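PDB 6WBT: cellulase IBT99 from Metagenomes, which probably hydrolyses 6-phospho-alpha-glucosides as a family 4 glycosyl hydrolase that uses NAD and a manganese ion. Local coordinates for residues Glu44-Val56 with Glu295-Glu307. Residues are numbered along the deposited sequence; the frame is centred on the assembly and turned at random.
Sequences ERQNKVALIVKEV and EKRIFKAAEDIRE. With NAD (nicotinamide-adenine-dinucleotide), chain G.
Helices 44-56 and 296-306 cross at 70° with their axes 8.5 Å apart, and Lys-48 and Ala-302 bring their CA atoms nearest. Here the methyl of Ala-302 rests on the backbone of the other helix, CB lying 3.5 Å from Lys-48 O. Ile-52 enters as a knob into the hole formed by Ile-298, Ala-301, Ala-302 and Ile-305, its CD1 3.6 Å from Ile-298 CG1. Ile-305 answers by laying CD1 against the backbone at Leu-51 and Ile-52 and against Glu-55 CB, while Leu-51 CD1 packs on the aliphatic part of Arg-306. At the cofactor end, Arg-45 runs out extended, CG anti to the backbone N (chi1 179°), and its NH1 and NH2 both grip Glu-295 OE1, at 3.0 and 2.9 Å, in a salt bridge. Phe-299 sets its CZ edge over one guanidinium face, the two planes 81° apart, and its CE1 meets Val-49 CG2 at 4.0 Å. NH2 also gives a weak hydrogen bond to NAD O2A on a phosphate, and NE donates a hydrogen bond to Gly-13 O. Cut back to an alanine here, the Arg-45 side chain would probably leave the Glu-295 carboxylate without its cation and the Phe-299 edge without the guanidinium it covers. The contact thus joins the Rossmann-type nucleotide-binding region to the C-terminal family region beside the cofactor; helix 17-25 touches Val-49 and Ile-298 through Pro-18, and strands 33-39 and 66-69 pack against Val-53.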
ATOM      1  N   GLU A  44     -18.060  10.970 -47.145  1.00 60.62           N
ATOM      2  CA  GLU A  44     -18.867  10.127 -48.024  1.00 61.66           C
ATOM      3  C   GLU A  44     -19.422   8.915 -47.285  1.00 59.09           C
ATOM      4  O   GLU A  44     -20.565   8.506 -47.523  1.00 60.12           O
ATOM      5  CB  GLU A  44     -18.044   9.692 -49.233  1.00 64.41           C
ATOM      6  CG  GLU A  44     -17.484  10.845 -50.051  1.00 68.47           C
ATOM      7  CD  GLU A  44     -18.502  11.948 -50.277  1.00 72.48           C
ATOM      8  OE1 GLU A  44     -18.313  13.054 -49.729  1.00 73.69           O
ATOM      9  OE2 GLU A  44     -19.495  11.706 -50.997  1.00 74.35           O
ATOM     10  N   ARG A  45     -18.629   8.321 -46.389  1.00 53.92           N
ATOM     11  CA  ARG A  45     -19.109   7.165 -45.638  1.00 51.39           C
ATOM     12  C   ARG A  45     -20.230   7.553 -44.684  1.00 50.67           C
ATOM     13  O   ARG A  45     -21.193   6.798 -44.508  1.00 50.59           O
ATOM     14  CB  ARG A  45     -17.956   6.516 -44.872  1.00 50.91           C
ATOM     15  CG  ARG A  45     -18.368   5.305 -44.045  1.00 50.35           C
ATOM     16  CD  ARG A  45     -17.213   4.780 -43.207  1.00 50.25           C
ATOM     17  NE  ARG A  45     -17.612   3.640 -42.386  1.00 48.95           N
ATOM     18  CZ  ARG A  45     -17.471   2.370 -42.751  1.00 47.12           C
ATOM     19  NH1 ARG A  45     -16.935   2.070 -43.926  1.00 46.96           N
ATOM     20  NH2 ARG A  45     -17.864   1.398 -41.939  1.00 45.82           N
ATOM     21  N   GLN A  46     -20.125   8.729 -44.061  1.00 50.03           N
ATOM     22  CA  GLN A  46     -21.155   9.159 -43.122  1.00 47.93           C
ATOM     23  C   GLN A  46     -22.450   9.519 -43.840  1.00 48.17           C
ATOM     24  O   GLN A  46     -23.544   9.275 -43.317  1.00 48.03           O
ATOM     25  CB  GLN A  46     -20.652  10.345 -42.298  1.00 47.38           C
ATOM     26  CG  GLN A  46     -21.706  10.954 -41.393  1.00 46.42           C
ATOM     27  CD  GLN A  46     -21.132  11.973 -40.437  1.00 46.04           C
ATOM     28  OE1 GLN A  46     -21.086  11.745 -39.230  1.00 43.67           O
ATOM     29  NE2 GLN A  46     -20.686  13.104 -40.971  1.00 47.77           N
ATOM     30  N   ASN A  47     -22.350  10.096 -45.040  0.53 46.97           N
ATOM     31  CA  ASN A  47     -23.553  10.478 -45.772  0.53 48.97           C
ATOM     32  C   ASN A  47     -24.375   9.263 -46.184  0.53 48.06           C
ATOM     33  O   ASN A  47     -25.605   9.352 -46.271  0.53 50.54           O
ATOM     34  CB  ASN A  47     -23.185  11.313 -46.999  0.53 49.72           C
ATOM     35  CG  ASN A  47     -22.662  12.688 -46.632  0.53 50.81           C
ATOM     36  OD1 ASN A  47     -21.677  13.163 -47.197  0.53 51.43           O
ATOM     37  ND2 ASN A  47     -23.319  13.335 -45.676  0.53 49.93           N
ATOM     38  N   LYS A  48     -23.723   8.125 -46.436  1.00 49.16           N
ATOM     39  CA  LYS A  48     -24.465   6.912 -46.767  1.00 48.23           C
ATOM     40  C   LYS A  48     -25.167   6.349 -45.538  1.00 47.42           C
ATOM     41  O   LYS A  48     -26.321   5.911 -45.621  1.00 47.44           O
ATOM     42  CB  LYS A  48     -23.526   5.871 -47.375  1.00 47.14           C
ATOM     43  CG  LYS A  48     -22.820   6.335 -48.637  1.00 48.25           C
ATOM     44  CD  LYS A  48     -21.807   5.306 -49.107  1.00 49.55           C
ATOM     45  CE  LYS A  48     -21.022   5.812 -50.305  1.00 51.27           C
ATOM     46  NZ  LYS A  48     -19.958   4.854 -50.712  1.00 52.19           N
ATOM     47  N   VAL A  49     -24.487   6.349 -44.389  1.00 47.15           N
ATOM     48  CA  VAL A  49     -25.118   5.894 -43.156  1.00 44.91           C
ATOM     49  C   VAL A  49     -26.207   6.868 -42.723  1.00 45.24           C
ATOM     50  O   VAL A  49     -27.227   6.457 -42.156  1.00 45.12           O
ATOM     51  CB  VAL A  49     -24.060   5.697 -42.055  1.00 40.54           C
ATOM     52  CG1 VAL A  49     -24.696   5.128 -40.795  1.00 37.70           C
ATOM     53  CG2 VAL A  49     -22.945   4.789 -42.548  1.00 40.10           C
ATOM     54  N   ALA A  50     -26.018   8.164 -42.987  1.00 45.89           N
ATOM     55  CA  ALA A  50     -27.041   9.147 -42.644  1.00 48.17           C
ATOM     56  C   ALA A  50     -28.339   8.891 -43.397  1.00 50.61           C
ATOM     57  O   ALA A  50     -29.419   9.235 -42.904  1.00 41.97           O
ATOM     58  CB  ALA A  50     -26.532  10.560 -42.930  1.00 41.33           C
ATOM     59  N   LEU A  51     -28.255   8.295 -44.589  1.00 52.88           N
ATOM     60  CA  LEU A  51     -29.463   7.924 -45.319  1.00 55.46           C
ATOM     61  C   LEU A  51     -30.291   6.916 -44.533  1.00 53.69           C
ATOM     62  O   LEU A  51     -31.525   6.987 -44.518  1.00 55.94           O
ATOM     63  CB  LEU A  51     -29.094   7.359 -46.690  1.00 57.71           C
ATOM     64  CG  LEU A  51     -28.366   8.304 -47.646  1.00 60.38           C
ATOM     65  CD1 LEU A  51     -27.703   7.518 -48.763  1.00 61.36           C
ATOM     66  CD2 LEU A  51     -29.326   9.337 -48.213  1.00 63.06           C
ATOM     67  N   ILE A  52     -29.625   5.968 -43.871  1.00 51.16           N
ATOM     68  CA  ILE A  52     -30.340   4.989 -43.060  1.00 51.11           C
ATOM     69  C   ILE A  52     -30.844   5.630 -41.775  1.00 51.24           C
ATOM     70  O   ILE A  52     -31.949   5.331 -41.307  1.00 51.44           O
ATOM     71  CB  ILE A  52     -29.440   3.777 -42.770  1.00 50.57           C
ATOM     72  CG1 ILE A  52     -28.728   3.330 -44.046  1.00 50.03           C
ATOM     73  CG2 ILE A  52     -30.256   2.631 -42.193  1.00 50.80           C
ATOM     74  CD1 ILE A  52     -27.762   2.203 -43.823  1.00 47.83           C
ATOM     75  N   VAL A  53     -30.044   6.521 -41.182  1.00 50.60           N
ATOM     76  CA  VAL A  53     -30.459   7.200 -39.957  1.00 52.03           C
ATOM     77  C   VAL A  53     -31.710   8.032 -40.209  1.00 54.59           C
ATOM     78  O   VAL A  53     -32.623   8.073 -39.376  1.00 54.62           O
ATOM     79  CB  VAL A  53     -29.306   8.058 -39.404  1.00 51.95           C
ATOM     80  CG1 VAL A  53     -29.741   8.789 -38.143  1.00 50.98           C
ATOM     81  CG2 VAL A  53     -28.087   7.192 -39.124  1.00 51.48           C
ATOM     82  N   LYS A  54     -31.776   8.701 -41.363  1.00 56.58           N
ATOM     83  CA  LYS A  54     -32.989   9.427 -41.725  1.00 57.45           C
ATOM     84  C   LYS A  54     -34.165   8.475 -41.901  1.00 57.07           C
ATOM     85  O   LYS A  54     -35.298   8.802 -41.530  1.00 57.55           O
ATOM     86  CB  LYS A  54     -32.756  10.237 -43.001  1.00 58.78           C
ATOM     87  CG  LYS A  54     -31.763  11.375 -42.841  1.00 59.95           C
ATOM     88  CD  LYS A  54     -31.378  11.970 -44.184  1.00 62.76           C
ATOM     89  CE  LYS A  54     -30.304  13.033 -44.026  1.00 65.14           C
ATOM     90  NZ  LYS A  54     -29.844  13.560 -45.341  1.00 67.52           N
ATOM     91  N   GLU A  55     -33.913   7.291 -42.464  1.00 55.80           N
ATOM     92  CA  GLU A  55     -34.976   6.303 -42.612  1.00 56.38           C
ATOM     93  C   GLU A  55     -35.399   5.735 -41.263  1.00 56.13           C
ATOM     94  O   GLU A  55     -36.577   5.413 -41.070  1.00 57.64           O
ATOM     95  CB  GLU A  55     -34.520   5.180 -43.545  1.00 57.11           C
ATOM     96  CG  GLU A  55     -35.647   4.493 -44.299  1.00 60.78           C
ATOM     97  CD  GLU A  55     -36.297   5.400 -45.329  1.00 65.14           C
ATOM     98  OE1 GLU A  55     -37.502   5.224 -45.603  1.00 67.60           O
ATOM     99  OE2 GLU A  55     -35.601   6.290 -45.861  1.00 66.36           O
ATOM    100  N   VAL A  56     -34.459   5.604 -40.324  1.00 54.96           N
ATOM    101  CA  VAL A  56     -34.810   5.174 -38.974  1.00 53.08           C
ATOM    102  C   VAL A  56     -35.600   6.262 -38.260  1.00 53.59           C
ATOM    103  O   VAL A  56     -36.592   5.983 -37.575  1.00 53.59           O
ATOM    104  CB  VAL A  56     -33.543   4.787 -38.189  1.00 50.22           C
ATOM    105  CG1 VAL A  56     -33.881   4.506 -36.733  1.00 49.56           C
ATOM    106  CG2 VAL A  56     -32.872   3.580 -38.825  1.00 48.80           C
ATOM    107  N   GLU A 295     -20.640  -4.639 -42.674  1.00 54.97           N
ATOM    108  CA  GLU A 295     -20.367  -3.450 -43.477  1.00 56.03           C
ATOM    109  C   GLU A 295     -21.003  -3.555 -44.859  1.00 58.37           C
ATOM    110  O   GLU A 295     -21.468  -2.552 -45.414  1.00 58.31           O
ATOM    111  CB  GLU A 295     -18.858  -3.227 -43.589  1.00 56.85           C
ATOM    112  CG  GLU A 295     -18.447  -2.224 -44.657  1.00 59.03           C
ATOM    113  CD  GLU A 295     -17.054  -1.667 -44.436  1.00 59.90           C
ATOM    114  OE1 GLU A 295     -16.877  -0.871 -43.491  1.00 59.24           O
ATOM    115  OE2 GLU A 295     -16.137  -2.028 -45.202  1.00 60.20           O
ATOM    116  N   LYS A 296     -21.040  -4.762 -45.427  1.00 60.29           N
ATOM    117  CA  LYS A 296     -21.657  -4.940 -46.737  1.00 61.40           C
ATOM    118  C   LYS A 296     -23.158  -4.683 -46.683  1.00 58.94           C
ATOM    119  O   LYS A 296     -23.714  -4.031 -47.577  1.00 57.19           O
ATOM    120  CB  LYS A 296     -21.371  -6.348 -47.260  1.00 63.04           C
ATOM    121  CG  LYS A 296     -22.248  -6.770 -48.426  1.00 64.72           C
ATOM    122  CD  LYS A 296     -21.964  -8.204 -48.839  1.00 67.76           C
ATOM    123  CE  LYS A 296     -22.991  -8.702 -49.843  1.00 70.27           C
ATOM    124  NZ  LYS A 296     -22.719 -10.105 -50.263  1.00 72.00           N
ATOM    125  N   ARG A 297     -23.831  -5.175 -45.643  1.00 58.74           N
ATOM    126  CA  ARG A 297     -25.277  -5.040 -45.545  1.00 59.71           C
ATOM    127  C   ARG A 297     -25.731  -3.654 -45.109  1.00 61.64           C
ATOM    128  O   ARG A 297     -26.938  -3.388 -45.120  1.00 63.13           O
ATOM    129  CB  ARG A 297     -25.843  -6.083 -44.576  1.00 58.73           C
ATOM    130  CG  ARG A 297     -25.717  -7.518 -45.056  1.00 60.43           C
ATOM    131  CD  ARG A 297     -26.483  -8.466 -44.147  1.00 61.54           C
ATOM    132  NE  ARG A 297     -26.063  -8.350 -42.753  1.00 61.05           N
ATOM    133  CZ  ARG A 297     -25.095  -9.074 -42.203  1.00 60.68           C
ATOM    134  NH1 ARG A 297     -24.441  -9.971 -42.928  1.00 60.21           N
ATOM    135  NH2 ARG A 297     -24.780  -8.902 -40.926  1.00 60.81           N
ATOM    136  N   ILE A 298     -24.813  -2.766 -44.727  1.00 61.59           N
ATOM    137  CA  ILE A 298     -25.208  -1.434 -44.285  1.00 61.80           C
ATOM    138  C   ILE A 298     -24.982  -0.437 -45.414  1.00 62.57           C
ATOM    139  O   ILE A 298     -25.638   0.609 -45.475  1.00 63.22           O
ATOM    140  CB  ILE A 298     -24.464  -1.019 -43.002  1.00 61.61           C
ATOM    141  CG1 ILE A 298     -25.177   0.162 -42.340  1.00 60.77           C
ATOM    142  CG2 ILE A 298     -23.013  -0.667 -43.298  1.00 63.00           C
ATOM    143  CD1 ILE A 298     -24.946   0.264 -40.856  1.00 60.06           C
ATOM    144  N   PHE A 299     -24.061  -0.751 -46.323  1.00 62.00           N
ATOM    145  CA  PHE A 299     -23.899   0.046 -47.530  1.00 61.57           C
ATOM    146  C   PHE A 299     -24.794  -0.434 -48.662  1.00 61.01           C
ATOM    147  O   PHE A 299     -25.038   0.323 -49.609  1.00 61.24           O
ATOM    148  CB  PHE A 299     -22.435   0.043 -47.978  1.00 62.53           C
ATOM    149  CG  PHE A 299     -21.521   0.795 -47.052  1.00 64.69           C
ATOM    150  CD1 PHE A 299     -22.018   1.795 -46.232  1.00 65.17           C
ATOM    151  CD2 PHE A 299     -20.169   0.502 -46.998  1.00 66.90           C
ATOM    152  CE1 PHE A 299     -21.185   2.490 -45.376  1.00 65.54           C
ATOM    153  CE2 PHE A 299     -19.329   1.195 -46.144  1.00 67.09           C
ATOM    154  CZ  PHE A 299     -19.839   2.190 -45.332  1.00 65.94           C
ATOM    155  N   LYS A 300     -25.282  -1.673 -48.582  1.00 60.27           N
ATOM    156  CA  LYS A 300     -26.326  -2.127 -49.493  1.00 59.63           C
ATOM    157  C   LYS A 300     -27.645  -1.424 -49.198  1.00 55.77           C
ATOM    158  O   LYS A 300     -28.357  -1.012 -50.121  1.00 52.52           O
ATOM    159  CB  LYS A 300     -26.476  -3.647 -49.388  1.00 63.14           C
ATOM    160  CG  LYS A 300     -27.749  -4.233 -49.994  1.00 67.48           C
ATOM    161  CD  LYS A 300     -28.845  -4.415 -48.946  1.00 70.48           C
ATOM    162  CE  LYS A 300     -28.299  -5.016 -47.664  1.00 71.24           C
ATOM    163  NZ  LYS A 300     -29.279  -4.908 -46.547  1.00 70.56           N
ATOM    164  N   ALA A 301     -27.987  -1.284 -47.914  1.00 55.05           N
ATOM    165  CA  ALA A 301     -29.222  -0.602 -47.545  1.00 54.79           C
ATOM    166  C   ALA A 301     -29.183   0.874 -47.917  1.00 55.58           C
ATOM    167  O   ALA A 301     -30.231   1.473 -48.182  1.00 56.56           O
ATOM    168  CB  ALA A 301     -29.489  -0.769 -46.049  1.00 53.84           C
ATOM    169  N   ALA A 302     -27.991   1.475 -47.941  1.00 55.50           N
ATOM    170  CA  ALA A 302     -27.876   2.858 -48.390  1.00 53.39           C
ATOM    171  C   ALA A 302     -28.208   2.982 -49.871  1.00 51.57           C
ATOM    172  O   ALA A 302     -28.919   3.908 -50.280  1.00 51.89           O
ATOM    173  CB  ALA A 302     -26.469   3.388 -48.105  1.00 53.40           C
ATOM    174  N   GLU A 303     -27.709   2.052 -50.689  1.00 51.37           N
ATOM    175  CA  GLU A 303     -28.031   2.073 -52.112  1.00 54.56           C
ATOM    176  C   GLU A 303     -29.490   1.711 -52.360  1.00 57.58           C
ATOM    177  O   GLU A 303     -30.110   2.249 -53.284  1.00 59.44           O
ATOM    178  CB  GLU A 303     -27.105   1.123 -52.873  1.00 55.38           C
ATOM    179  CG  GLU A 303     -27.274   1.145 -54.389  1.00 57.61           C
ATOM    180  CD  GLU A 303     -26.948   2.496 -55.001  1.00 59.47           C
ATOM    181  OE1 GLU A 303     -27.533   2.829 -56.053  1.00 60.74           O
ATOM    182  OE2 GLU A 303     -26.107   3.224 -54.432  1.00 60.12           O
ATOM    183  N   ASP A 304     -30.055   0.813 -51.549  1.00 57.67           N
ATOM    184  CA  ASP A 304     -31.470   0.480 -51.687  1.00 57.90           C
ATOM    185  C   ASP A 304     -32.354   1.677 -51.359  1.00 56.36           C
ATOM    186  O   ASP A 304     -33.407   1.866 -51.978  1.00 58.20           O
ATOM    187  CB  ASP A 304     -31.826  -0.708 -50.795  1.00 59.11           C
ATOM    188  CG  ASP A 304     -31.318  -2.025 -51.344  1.00 61.70           C
ATOM    189  OD1 ASP A 304     -31.041  -2.095 -52.560  1.00 62.77           O
ATOM    190  OD2 ASP A 304     -31.209  -2.992 -50.565  1.00 61.50           O
ATOM    191  N   ILE A 305     -31.946   2.492 -50.383  1.00 53.35           N
ATOM    192  CA  ILE A 305     -32.695   3.706 -50.067  1.00 53.01           C
ATOM    193  C   ILE A 305     -32.652   4.672 -51.243  1.00 54.15           C
ATOM    194  O   ILE A 305     -33.673   5.248 -51.637  1.00 53.14           O
ATOM    195  CB  ILE A 305     -32.152   4.356 -48.782  1.00 52.95           C
ATOM    196  CG1 ILE A 305     -32.595   3.567 -47.551  1.00 52.88           C
ATOM    197  CG2 ILE A 305     -32.605   5.807 -48.681  1.00 52.63           C
ATOM    198  CD1 ILE A 305     -32.071   4.125 -46.247  1.00 52.44           C
ATOM    199  N   ARG A 306     -31.467   4.857 -51.828  1.00 55.48           N
ATOM    200  CA  ARG A 306     -31.325   5.758 -52.964  1.00 58.03           C
ATOM    201  C   ARG A 306     -31.960   5.209 -54.234  1.00 58.86           C
ATOM    202  O   ARG A 306     -32.119   5.961 -55.201  1.00 60.44           O
ATOM    203  CB  ARG A 306     -29.845   6.069 -53.203  1.00 59.72           C
ATOM    204  CG  ARG A 306     -29.162   6.704 -52.001  1.00 61.10           C
ATOM    205  CD  ARG A 306     -28.011   7.617 -52.402  1.00 62.73           C
ATOM    206  NE  ARG A 306     -26.741   6.910 -52.529  1.00 63.90           N
ATOM    207  CZ  ARG A 306     -25.556   7.513 -52.544  1.00 63.66           C
ATOM    208  NH1 ARG A 306     -24.443   6.800 -52.664  1.00 64.59           N
ATOM    209  NH2 ARG A 306     -25.483   8.832 -52.431  1.00 62.72           N
ATOM    210  N   GLU A 307     -32.335   3.930 -54.254  1.00 57.73           N
ATOM    211  CA  GLU A 307     -33.025   3.333 -55.388  1.00 57.60           C
ATOM    212  C   GLU A 307     -34.524   3.190 -55.155  1.00 56.56           C
ATOM    213  O   GLU A 307     -35.216   2.592 -55.985  1.00 56.88           O
ATOM    214  CB  GLU A 307     -32.417   1.968 -55.722  1.00 58.96           C
ATOM    215  CG  GLU A 307     -31.010   2.039 -56.301  1.00 60.12           C
ATOM    216  CD  GLU A 307     -30.432   0.673 -56.618  1.00 61.42           C
ATOM    217  OE1 GLU A 307     -31.156  -0.334 -56.469  1.00 62.00           O
ATOM    218  OE2 GLU A 307     -29.249   0.605 -57.014  1.00 62.00           O
TER
HETATM  219  PA  NAD G 503     -16.696   1.286 -38.740  1.00 60.71           P
HETATM  220  O1A NAD G 503     -15.309   1.181 -39.281  1.00 60.66           O
HETATM  221  O2A NAD G 503     -17.800   0.643 -39.512  1.00 60.79           O
HETATM  222  O5B NAD G 503     -17.042   2.836 -38.499  1.00 59.49           O
HETATM  223  C5B NAD G 503     -16.166   3.642 -37.664  1.00 58.93           C
HETATM  224  C4B NAD G 503     -16.365   5.101 -37.997  1.00 58.74           C
HETATM  225  O4B NAD G 503     -15.451   5.913 -37.212  1.00 58.72           O
HETATM  226  C3B NAD G 503     -16.116   5.500 -39.462  1.00 58.92           C
HETATM  227  O3B NAD G 503     -17.203   6.286 -39.933  1.00 58.79           O
HETATM  228  C2B NAD G 503     -14.842   6.347 -39.375  1.00 59.17           C
HETATM  229  O2B NAD G 503     -14.685   7.265 -40.436  1.00 58.27           O
HETATM  230  C1B NAD G 503     -15.046   6.996 -38.014  1.00 59.38           C
HETATM  231  N9A NAD G 503     -13.843   7.594 -37.448  1.00 60.57           N
HETATM  232  C8A NAD G 503     -12.560   7.118 -37.556  1.00 61.63           C
HETATM  233  N7A NAD G 503     -11.672   7.869 -36.952  1.00 62.42           N
HETATM  234  C5A NAD G 503     -12.412   8.914 -36.420  1.00 61.78           C
HETATM  235  C6A NAD G 503     -12.043  10.045 -35.666  1.00 61.66           C
HETATM  236  N6A NAD G 503     -10.791  10.319 -35.311  1.00 62.06           N
HETATM  237  N1A NAD G 503     -13.028  10.897 -35.295  1.00 61.36           N
HETATM  238  C2A NAD G 503     -14.286  10.616 -35.658  1.00 61.28           C
HETATM  239  N3A NAD G 503     -14.748   9.586 -36.363  1.00 61.17           N
HETATM  240  C4A NAD G 503     -13.752   8.759 -36.720  1.00 61.40           C
HETATM  241  O3  NAD G 503     -16.715   0.708 -37.245  1.00 63.16           O
HETATM  242  PN  NAD G 503     -17.740  -0.252 -36.469  1.00 64.77           P
HETATM  243  O1N NAD G 503     -19.120   0.301 -36.606  1.00 65.78           O
HETATM  244  O2N NAD G 503     -17.494  -1.663 -36.888  1.00 64.49           O
HETATM  245  O5D NAD G 503     -17.234  -0.049 -34.963  1.00 65.09           O
HETATM  246  C5D NAD G 503     -17.150   1.305 -34.455  1.00 64.02           C
HETATM  247  C4D NAD G 503     -16.413   1.298 -33.139  1.00 63.82           C
HETATM  248  O4D NAD G 503     -17.249   0.682 -32.132  1.00 64.07           O
HETATM  249  C3D NAD G 503     -15.102   0.499 -33.113  1.00 64.18           C
HETATM  250  O3D NAD G 503     -14.097   1.249 -32.446  1.00 65.01           O
HETATM  251  C2D NAD G 503     -15.517  -0.727 -32.294  1.00 63.47           C
HETATM  252  O2D NAD G 503     -14.439  -1.454 -31.726  1.00 62.16           O
HETATM  253  C1D NAD G 503     -16.422  -0.070 -31.260  1.00 65.22           C
HETATM  254  N1N NAD G 503     -17.264  -1.057 -30.528  1.00 67.80           N
HETATM  255  C2N NAD G 503     -16.974  -1.366 -29.227  1.00 69.46           C
HETATM  256  C3N NAD G 503     -17.729  -2.303 -28.537  1.00 71.34           C
HETATM  257  C7N NAD G 503     -17.392  -2.554 -27.089  1.00 73.81           C
HETATM  258  O7N NAD G 503     -17.511  -3.687 -26.630  1.00 75.16           O
HETATM  259  N7N NAD G 503     -17.011  -1.517 -26.356  1.00 74.43           N
HETATM  260  C4N NAD G 503     -18.769  -2.950 -29.197  1.00 70.34           C
HETATM  261  C5N NAD G 503     -19.073  -2.604 -30.496  1.00 69.07           C
HETATM  262  C6N NAD G 503     -18.312  -1.655 -31.142  1.00 67.87           C